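Aminopeptidase C (Lactobacillus rhamnosus, PDB 4K7C) is a cysteine aminopeptidase of the papain-like C1 family that probably removes amino acids from the N-termini of peptides. Local coordinates at residues Q261-H275 and R292-L304. Residues are numbered along the deposited sequence; the frame is centred on the assembly and turned at random.
Sequences QSIINAPTADKPYKH and RHLNLDIDTFKDL
Asn295 reaches into the loop that follows strand 261-264 and works there as a substitute peptide group. With CG anti to its backbone N (chi1 -157°), its amide lies between the two limbs of the loop: OD1 accepts from Ala266 N at 2.9 Å, while ND2 donates to Ala266 O at 3.1 Å, from above that carbonyl's plane, and more weakly to Lys271 O. Both ends of one amide thus grip Ala266, and the loop is pinned at its mouth, while Lys271 NZ is anchored farther out by Asp270 and Asp440. The Tyr273 ring inclines 57° to this amide, and one of its faces lies over Asp297, the residue just before the helix, with Asp297 N 3.6 Å above the ring plane near the rim and Asp297 CB making a CH-pi contact.

A second asparagine acts in the reverse direction. Asn265 ND2 meets Leu296 O at 2.8 Å, on a lone pair in the carbonyl plane, and a water joins the same ND2 to Ile298 N and Tyr273 OH. In the conformer given, Asp297 OD2 accepts from Thr300 N, as an N-cap does.

Leading up to these asparagines, the strands pair in parallel: Ile264 N donates to Leu294 O and Ile264 O accepts from Leu296 N. On one side Ile263 CG2 touches Phe301 CD1 at 3.7 Å as the two side chains slide past each other, and Ile263 CD1 meets Leu304 CD1. On the other, Ile264 CG2 sits over the His293 ring, whose ND1 is bound at the ring edge by Ser262 OG at 2.6 Å.

Strand 408-414 flanks strand 261-264 on its other edge, with helix 420-429 packed against Leu294 and Leu296. The arrangement is a parallel strand pair whose second strand leads into a helix N-terminus, within the mixed beta structure of the papain-like fold.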
ATOM      1  N   GLN A 261      30.312 -29.949  21.211  1.00 20.14           N
ATOM      2  CA  GLN A 261      30.276 -29.436  22.558  1.00 19.83           C
ATOM      3  C   GLN A 261      29.769 -27.959  22.561  1.00 18.40           C
ATOM      4  O   GLN A 261      30.307 -27.113  21.874  1.00 20.29           O
ATOM      5  CB  GLN A 261      31.646 -29.539  23.166  1.00 19.52           C
ATOM      6  CG  GLN A 261      31.779 -29.049  24.590  1.00 20.16           C
ATOM      7  CD  GLN A 261      30.918 -29.817  25.526  1.00 21.80           C
ATOM      8  OE1 GLN A 261      31.019 -31.062  25.621  1.00 22.89           O
ATOM      9  NE2 GLN A 261      30.115 -29.134  26.263  1.00 19.73           N
ATOM     10  N   SER A 262      28.817 -27.729  23.431  1.00 19.12           N
ATOM     11  CA  SER A 262      28.353 -26.396  23.764  1.00 19.07           C
ATOM     12  C   SER A 262      29.404 -25.753  24.635  1.00 19.73           C
ATOM     13  O   SER A 262      29.746 -26.288  25.681  1.00 20.57           O
ATOM     14  CB  SER A 262      27.014 -26.426  24.434  1.00 23.26           C
ATOM     15  OG  SER A 262      26.660 -25.089  24.841  1.00 23.07           O
ATOM     16  N   ILE A 263      29.900 -24.626  24.177  1.00 18.65           N
ATOM     17  CA  ILE A 263      30.894 -23.810  24.894  1.00 20.76           C
ATOM     18  C   ILE A 263      30.253 -22.498  25.258  1.00 21.65           C
ATOM     19  O   ILE A 263      29.576 -21.895  24.389  1.00 19.10           O
ATOM     20  CB  ILE A 263      32.112 -23.671  24.002  1.00 24.29           C
ATOM     21  CG1 ILE A 263      32.727 -25.113  23.855  1.00 29.37           C
ATOM     22  CG2 ILE A 263      33.140 -22.771  24.632  1.00 20.95           C
ATOM     23  CD1 ILE A 263      33.808 -25.185  22.877  1.00 34.31           C
ATOM     24  N   ILE A 264      30.433 -22.080  26.519  1.00 18.17           N
ATOM     25  CA  ILE A 264      29.901 -20.760  26.954  1.00 19.68           C
ATOM     26  C   ILE A 264      31.029 -19.881  27.396  1.00 19.99           C
ATOM     27  O   ILE A 264      32.142 -20.373  27.636  1.00 17.40           O
ATOM     28  CB  ILE A 264      28.812 -20.871  28.034  1.00 20.34           C
ATOM     29  CG1 ILE A 264      29.308 -21.493  29.352  1.00 20.65           C
ATOM     30  CG2 ILE A 264      27.636 -21.598  27.469  1.00 22.47           C
ATOM     31  CD1 ILE A 264      28.331 -21.521  30.514  1.00 21.46           C
ATOM     32  N   ASN A 265      30.750 -18.562  27.489  1.00 18.52           N
ATOM     33  CA  ASN A 265      31.660 -17.609  28.092  1.00 20.19           C
ATOM     34  C   ASN A 265      30.808 -16.780  29.025  1.00 19.61           C
ATOM     35  O   ASN A 265      30.144 -15.818  28.585  1.00 22.33           O
ATOM     36  CB  ASN A 265      32.318 -16.720  27.064  1.00 22.54           C
ATOM     37  CG  ASN A 265      33.163 -15.679  27.687  1.00 21.17           C
ATOM     38  OD1 ASN A 265      32.947 -14.481  27.522  1.00 21.68           O
ATOM     39  ND2 ASN A 265      34.197 -16.137  28.432  1.00 20.21           N
ATOM     40  N   ALA A 266      30.772 -17.182  30.288  1.00 18.55           N
ATOM     41  CA  ALA A 266      30.009 -16.532  31.291  1.00 20.63           C
ATOM     42  C   ALA A 266      31.010 -16.184  32.448  1.00 20.39           C
ATOM     43  O   ALA A 266      31.341 -17.050  33.284  1.00 23.79           O
ATOM     44  CB  ALA A 266      28.922 -17.425  31.709  1.00 18.71           C
ATOM     45  N   PRO A 267      31.578 -14.978  32.418  1.00 22.36           N
ATOM     46  CA  PRO A 267      32.739 -14.672  33.233  1.00 22.21           C
ATOM     47  C   PRO A 267      32.368 -14.241  34.668  1.00 20.54           C
ATOM     48  O   PRO A 267      32.840 -13.231  35.175  1.00 22.42           O
ATOM     49  CB  PRO A 267      33.403 -13.554  32.474  1.00 24.13           C
ATOM     50  CG  PRO A 267      32.236 -12.819  31.819  1.00 22.56           C
ATOM     51  CD  PRO A 267      31.355 -13.950  31.359  1.00 22.53           C
ATOM     52  N   THR A 268      31.545 -15.013  35.297  1.00 22.00           N
ATOM     53  CA  THR A 268      31.023 -14.665  36.607  1.00 22.22           C
ATOM     54  C   THR A 268      31.690 -15.529  37.655  1.00 23.39           C
ATOM     55  O   THR A 268      32.299 -16.573  37.353  1.00 24.58           O
ATOM     56  CB  THR A 268      29.498 -14.758  36.644  1.00 22.34           C
ATOM     57  OG1 THR A 268      29.057 -16.034  36.204  1.00 25.55           O
ATOM     58  CG2 THR A 268      28.867 -13.618  35.777  1.00 22.32           C
ATOM     59  N   ALA A 269      31.631 -15.061  38.891  1.00 28.90           N
ATOM     60  CA  ALA A 269      32.409 -15.729  39.966  1.00 27.42           C
ATOM     61  C   ALA A 269      31.932 -17.162  40.273  1.00 26.43           C
ATOM     62  O   ALA A 269      32.730 -17.999  40.695  1.00 29.63           O
ATOM     63  CB  ALA A 269      32.368 -14.873  41.214  1.00 30.62           C
ATOM     64  N   ASP A 270      30.655 -17.442  40.085  1.00 28.40           N
ATOM     65  CA  ASP A 270      30.114 -18.781  40.340  1.00 27.65           C
ATOM     66  C   ASP A 270      30.481 -19.799  39.231  1.00 29.30           C
ATOM     67  O   ASP A 270      30.089 -20.956  39.329  1.00 29.75           O
ATOM     68  CB  ASP A 270      28.579 -18.717  40.475  1.00 25.27           C
ATOM     69  CG  ASP A 270      27.865 -18.260  39.164  1.00 26.22           C
ATOM     70  OD1 ASP A 270      28.357 -17.289  38.498  1.00 26.58           O
ATOM     71  OD2 ASP A 270      26.764 -18.831  38.825  1.00 24.54           O
ATOM     72  N   LYS A 271      31.141 -19.353  38.152  1.00 25.06           N
ATOM     73  CA  LYS A 271      31.407 -20.203  36.989  1.00 24.01           C
ATOM     74  C   LYS A 271      32.863 -20.229  36.582  1.00 22.48           C
ATOM     75  O   LYS A 271      33.262 -19.697  35.529  1.00 20.94           O
ATOM     76  CB  LYS A 271      30.510 -19.773  35.815  1.00 22.79           C
ATOM     77  CG  LYS A 271      29.067 -19.836  36.135  1.00 22.58           C
ATOM     78  CD  LYS A 271      28.225 -19.314  34.977  1.00 21.63           C
ATOM     79  CE  LYS A 271      26.728 -19.624  35.168  1.00 24.45           C
ATOM     80  NZ  LYS A 271      25.992 -18.700  36.059  1.00 21.18           N
ATOM     81  N   PRO A 272      33.719 -20.890  37.405  1.00 23.36           N
ATOM     82  CA  PRO A 272      35.067 -20.985  36.932  1.00 21.49           C
ATOM     83  C   PRO A 272      35.169 -21.723  35.597  1.00 18.66           C
ATOM     84  O   PRO A 272      34.358 -22.632  35.304  1.00 19.93           O
ATOM     85  CB  PRO A 272      35.796 -21.792  38.041  1.00 24.04           C
ATOM     86  CG  PRO A 272      34.737 -22.372  38.895  1.00 22.93           C
ATOM     87  CD  PRO A 272      33.545 -21.474  38.753  1.00 24.89           C
ATOM     88  N   TYR A 273      36.193 -21.348  34.868  1.00 18.71           N
ATOM     89  CA  TYR A 273      36.458 -21.844  33.526  1.00 21.68           C
ATOM     90  C   TYR A 273      36.952 -23.300  33.541  1.00 26.40           C
ATOM     91  O   TYR A 273      37.414 -23.831  34.581  1.00 25.85           O
ATOM     92  CB  TYR A 273      37.438 -20.980  32.834  1.00 23.96           C
ATOM     93  CG  TYR A 273      37.000 -19.543  32.589  1.00 24.54           C
ATOM     94  CD1 TYR A 273      35.751 -19.257  32.017  1.00 28.19           C
ATOM     95  CD2 TYR A 273      37.872 -18.449  32.866  1.00 28.57           C
ATOM     96  CE1 TYR A 273      35.345 -17.947  31.766  1.00 28.35           C
ATOM     97  CE2 TYR A 273      37.461 -17.137  32.631  1.00 28.66           C
ATOM     98  CZ  TYR A 273      36.187 -16.907  32.080  1.00 28.25           C
ATOM     99  OH  TYR A 273      35.731 -15.667  31.780  1.00 28.17           O
ATOM    100  N   LYS A 274      36.854 -23.944  32.394  1.00 25.40           N
ATOM    101  CA  LYS A 274      37.310 -25.387  32.275  1.00 25.03           C
ATOM    102  C   LYS A 274      36.548 -26.338  33.173  1.00 26.76           C
ATOM    103  O   LYS A 274      37.104 -27.268  33.730  1.00 24.82           O
ATOM    104  CB  LYS A 274      38.815 -25.500  32.578  1.00 27.74           C
ATOM    105  CG  LYS A 274      39.650 -24.578  31.759  1.00 27.83           C
ATOM    106  CD  LYS A 274      41.105 -24.691  32.139  1.00 35.18           C
ATOM    107  CE  LYS A 274      42.027 -24.209  31.049  1.00 38.87           C
ATOM    108  NZ  LYS A 274      43.427 -24.339  31.617  1.00 45.27           N
ATOM    109  N   HIS A 275      35.240 -26.153  33.251  1.00 24.51           N
ATOM    110  CA  HIS A 275      34.358 -27.090  33.841  1.00 26.00           C
ATOM    111  C   HIS A 275      33.062 -27.133  33.044  1.00 24.96           C
ATOM    112  O   HIS A 275      32.702 -26.192  32.343  1.00 23.82           O
ATOM    113  CB  HIS A 275      34.017 -26.705  35.305  1.00 25.67           C
ATOM    114  CG  HIS A 275      35.223 -26.670  36.223  1.00 29.30           C
ATOM    115  ND1 HIS A 275      35.865 -27.829  36.655  1.00 27.66           N
ATOM    116  CD2 HIS A 275      35.978 -25.641  36.663  1.00 30.12           C
ATOM    117  CE1 HIS A 275      36.930 -27.506  37.373  1.00 30.82           C
ATOM    118  NE2 HIS A 275      37.028 -26.187  37.398  1.00 31.58           N
ATOM    119  N   ARG A 292      24.810 -29.636  28.555  1.00 21.49           N
ATOM    120  CA  ARG A 292      26.200 -29.531  29.089  1.00 20.49           C
ATOM    121  C   ARG A 292      26.986 -28.388  28.437  1.00 18.37           C
ATOM    122  O   ARG A 292      27.207 -28.398  27.222  1.00 20.93           O
ATOM    123  CB  ARG A 292      26.919 -30.878  28.788  1.00 20.54           C
ATOM    124  CG  ARG A 292      26.486 -32.077  29.641  1.00 24.13           C
ATOM    125  CD  ARG A 292      26.680 -31.957  31.155  1.00 27.44           C
ATOM    126  NE  ARG A 292      26.235 -33.184  31.813  1.00 25.33           N
ATOM    127  CZ  ARG A 292      25.022 -33.459  32.251  1.00 27.83           C
ATOM    128  NH1 ARG A 292      24.056 -32.568  32.192  1.00 27.28           N
ATOM    129  NH2 ARG A 292      24.776 -34.666  32.816  1.00 27.23           N
ATOM    130  N   HIS A 293      27.312 -27.339  29.210  1.00 18.44           N
ATOM    131  CA  HIS A 293      28.059 -26.239  28.741  1.00 19.79           C
ATOM    132  C   HIS A 293      29.457 -26.278  29.378  1.00 17.91           C
ATOM    133  O   HIS A 293      29.567 -26.396  30.604  1.00 20.53           O
ATOM    134  CB  HIS A 293      27.398 -24.916  29.191  1.00 21.41           C
ATOM    135  CG  HIS A 293      26.038 -24.664  28.651  1.00 22.45           C
ATOM    136  ND1 HIS A 293      25.777 -24.643  27.298  1.00 23.18           N
ATOM    137  CD2 HIS A 293      24.897 -24.281  29.266  1.00 24.79           C
ATOM    138  CE1 HIS A 293      24.495 -24.352  27.112  1.00 23.39           C
ATOM    139  NE2 HIS A 293      23.937 -24.145  28.290  1.00 25.34           N
ATOM    140  N   LEU A 294      30.459 -26.116  28.559  1.00 20.13           N
ATOM    141  CA  LEU A 294      31.857 -25.930  28.964  1.00 18.12           C
ATOM    142  C   LEU A 294      32.184 -24.422  28.939  1.00 18.80           C
ATOM    143  O   LEU A 294      32.219 -23.794  27.855  1.00 18.64           O
ATOM    144  CB  LEU A 294      32.777 -26.678  28.007  1.00 20.13           C
ATOM    145  CG  LEU A 294      34.269 -26.563  28.091  1.00 21.10           C
ATOM    146  CD1 LEU A 294      34.654 -27.127  29.443  1.00 23.27           C
ATOM    147  CD2 LEU A 294      34.930 -27.284  26.958  1.00 23.81           C
ATOM    148  N   ASN A 295      32.423 -23.864  30.123  1.00 19.19           N
ATOM    149  CA  ASN A 295      32.777 -22.469  30.239  1.00 19.39           C
ATOM    150  C   ASN A 295      34.236 -22.229  30.007  1.00 21.02           C
ATOM    151  O   ASN A 295      35.084 -22.840  30.683  1.00 23.60           O
ATOM    152  CB  ASN A 295      32.431 -21.972  31.625  1.00 17.57           C
ATOM    153  CG  ASN A 295      32.244 -20.467  31.645  1.00 18.64           C
ATOM    154  OD1 ASN A 295      31.973 -19.841  30.603  1.00 20.43           O
ATOM    155  ND2 ASN A 295      32.405 -19.877  32.785  1.00 20.94           N
ATOM    156  N   LEU A 296      34.555 -21.356  29.047  1.00 18.83           N
ATOM    157  CA  LEU A 296      35.913 -20.987  28.706  1.00 18.87           C
ATOM    158  C   LEU A 296      36.039 -19.473  28.588  1.00 22.20           C
ATOM    159  O   LEU A 296      35.049 -18.774  28.271  1.00 20.60           O
ATOM    160  CB  LEU A 296      36.290 -21.591  27.370  1.00 20.50           C
ATOM    161  CG  LEU A 296      36.246 -23.124  27.310  1.00 19.26           C
ATOM    162  CD1 LEU A 296      36.566 -23.539  25.903  1.00 19.91           C
ATOM    163  CD2 LEU A 296      37.275 -23.735  28.299  1.00 22.47           C
ATOM    164  N   ASP A 297      37.265 -18.996  28.788  1.00 20.53           N
ATOM    165  CA  ASP A 297      37.605 -17.589  28.591  0.50 22.79           C
ATOM    166  C   ASP A 297      37.367 -17.180  27.132  1.00 22.47           C
ATOM    167  O   ASP A 297      37.418 -18.002  26.220  1.00 19.95           O
ATOM    168  CB  ASP A 297      39.066 -17.336  28.952  0.50 23.02           C
ATOM    169  CG  ASP A 297      39.999 -17.929  27.966  0.50 24.20           C
ATOM    170  OD1 ASP A 297      40.169 -19.158  28.001  0.50 24.28           O
ATOM    171  OD2 ASP A 297      40.562 -17.178  27.152  0.50 27.16           O
ATOM    172  N   ILE A 298      37.162 -15.901  26.923  1.00 22.89           N
ATOM    173  CA  ILE A 298      36.729 -15.372  25.618  1.00 21.87           C
ATOM    174  C   ILE A 298      37.788 -15.530  24.580  1.00 22.78           C
ATOM    175  O   ILE A 298      37.446 -15.843  23.482  1.00 21.03           O
ATOM    176  CB  ILE A 298      36.228 -13.875  25.709  1.00 23.27           C
ATOM    177  CG1 ILE A 298      35.478 -13.409  24.435  1.00 20.73           C
ATOM    178  CG2 ILE A 298      37.401 -12.949  25.988  1.00 25.31           C
ATOM    179  CD1 ILE A 298      34.278 -14.302  24.118  1.00 23.14           C
ATOM    180  N   ASP A 299      39.074 -15.425  24.889  1.00 22.28           N
ATOM    181  CA  ASP A 299      40.083 -15.660  23.827  1.00 23.73           C
ATOM    182  C   ASP A 299      40.077 -17.099  23.247  1.00 22.35           C
ATOM    183  O   ASP A 299      40.183 -17.312  22.028  1.00 22.69           O
ATOM    184  CB  ASP A 299      41.504 -15.323  24.374  1.00 24.89           C
ATOM    185  CG  ASP A 299      41.692 -13.804  24.584  1.00 33.93           C
ATOM    186  OD1 ASP A 299      41.050 -13.000  23.892  1.00 28.55           O
ATOM    187  OD2 ASP A 299      42.477 -13.443  25.443  1.00 36.99           O
ATOM    188  N   THR A 300      40.001 -18.067  24.158  1.00 22.37           N
ATOM    189  CA  THR A 300      39.986 -19.522  23.822  1.00 22.85           C
ATOM    190  C   THR A 300      38.683 -19.843  23.046  1.00 21.66           C
ATOM    191  O   THR A 300      38.698 -20.466  21.985  1.00 22.75           O
ATOM    192  CB  THR A 300      40.011 -20.376  25.101  1.00 21.75           C
ATOM    193  OG1 THR A 300      41.149 -20.049  25.966  1.00 25.30           O
ATOM    194  CG2 THR A 300      40.026 -21.854  24.779  1.00 20.44           C
ATOM    195  N   PHE A 301      37.593 -19.260  23.530  1.00 20.31           N
ATOM    196  CA  PHE A 301      36.254 -19.412  22.903  1.00 22.32           C
ATOM    197  C   PHE A 301      36.363 -18.943  21.467  1.00 23.99           C
ATOM    198  O   PHE A 301      35.951 -19.657  20.514  1.00 22.69           O
ATOM    199  CB  PHE A 301      35.302 -18.519  23.787  1.00 24.86           C
ATOM    200  CG  PHE A 301      33.873 -18.498  23.424  1.00 21.06           C
ATOM    201  CD1 PHE A 301      32.928 -19.084  24.277  1.00 19.93           C
ATOM    202  CD2 PHE A 301      33.424 -17.692  22.384  1.00 23.36           C
ATOM    203  CE1 PHE A 301      31.580 -18.983  24.046  1.00 21.18           C
ATOM    204  CE2 PHE A 301      32.073 -17.622  22.109  1.00 21.25           C
ATOM    205  CZ  PHE A 301      31.125 -18.214  22.941  1.00 21.67           C
ATOM    206  N   LYS A 302      36.843 -17.702  21.288  1.00 22.63           N
ATOM    207  CA  LYS A 302      36.942 -17.147  19.936  1.00 22.86           C
ATOM    208  C   LYS A 302      37.924 -17.911  19.035  1.00 22.72           C
ATOM    209  O   LYS A 302      37.699 -18.102  17.826  1.00 19.49           O
ATOM    210  CB  LYS A 302      37.345 -15.664  20.000  1.00 22.22           C
ATOM    211  CG  LYS A 302      36.213 -14.752  20.332  1.00 23.63           C
ATOM    212  CD  LYS A 302      36.645 -13.397  20.924  1.00 25.48           C
ATOM    213  CE  LYS A 302      37.357 -12.558  19.919  1.00 21.74           C
ATOM    214  NZ  LYS A 302      37.927 -11.302  20.440  1.00 21.48           N
ATOM    215  N   ASP A 303      39.083 -18.296  19.592  1.00 21.11           N
ATOM    216  CA  ASP A 303      40.056 -19.088  18.783  1.00 21.67           C
ATOM    217  C   ASP A 303      39.511 -20.395  18.267  1.00 19.70           C
ATOM    218  O   ASP A 303      39.770 -20.740  17.151  1.00 19.93           O
ATOM    219  CB  ASP A 303      41.300 -19.379  19.592  1.00 23.76           C
ATOM    220  CG  ASP A 303      42.185 -18.133  19.763  1.00 31.57           C
ATOM    221  OD1 ASP A 303      42.042 -17.145  18.996  1.00 34.80           O
ATOM    222  OD2 ASP A 303      43.065 -18.204  20.649  1.00 35.77           O
ATOM    223  N   LEU A 304      38.668 -21.074  19.069  1.00 19.57           N
ATOM    224  CA  LEU A 304      37.938 -22.262  18.592  1.00 21.10           C
ATOM    225  C   LEU A 304      36.982 -22.003  17.481  1.00 22.24           C
ATOM    226  O   LEU A 304      36.945 -22.729  16.499  1.00 22.88           O
ATOM    227  CB  LEU A 304      37.160 -22.926  19.735  1.00 20.86           C
ATOM    228  CG  LEU A 304      38.013 -23.453  20.909  1.00 22.16           C
ATOM    229  CD1 LEU A 304      37.196 -23.807  22.062  1.00 23.05           C
ATOM    230  CD2 LEU A 304      38.865 -24.656  20.513  1.00 25.52           C
TER
HETATM  231  O   HOH W   1      27.107 -29.821  24.780  1.00 16.51           O
HETATM  232  O   HOH W   2      36.616 -14.447  29.362  1.00 24.87           O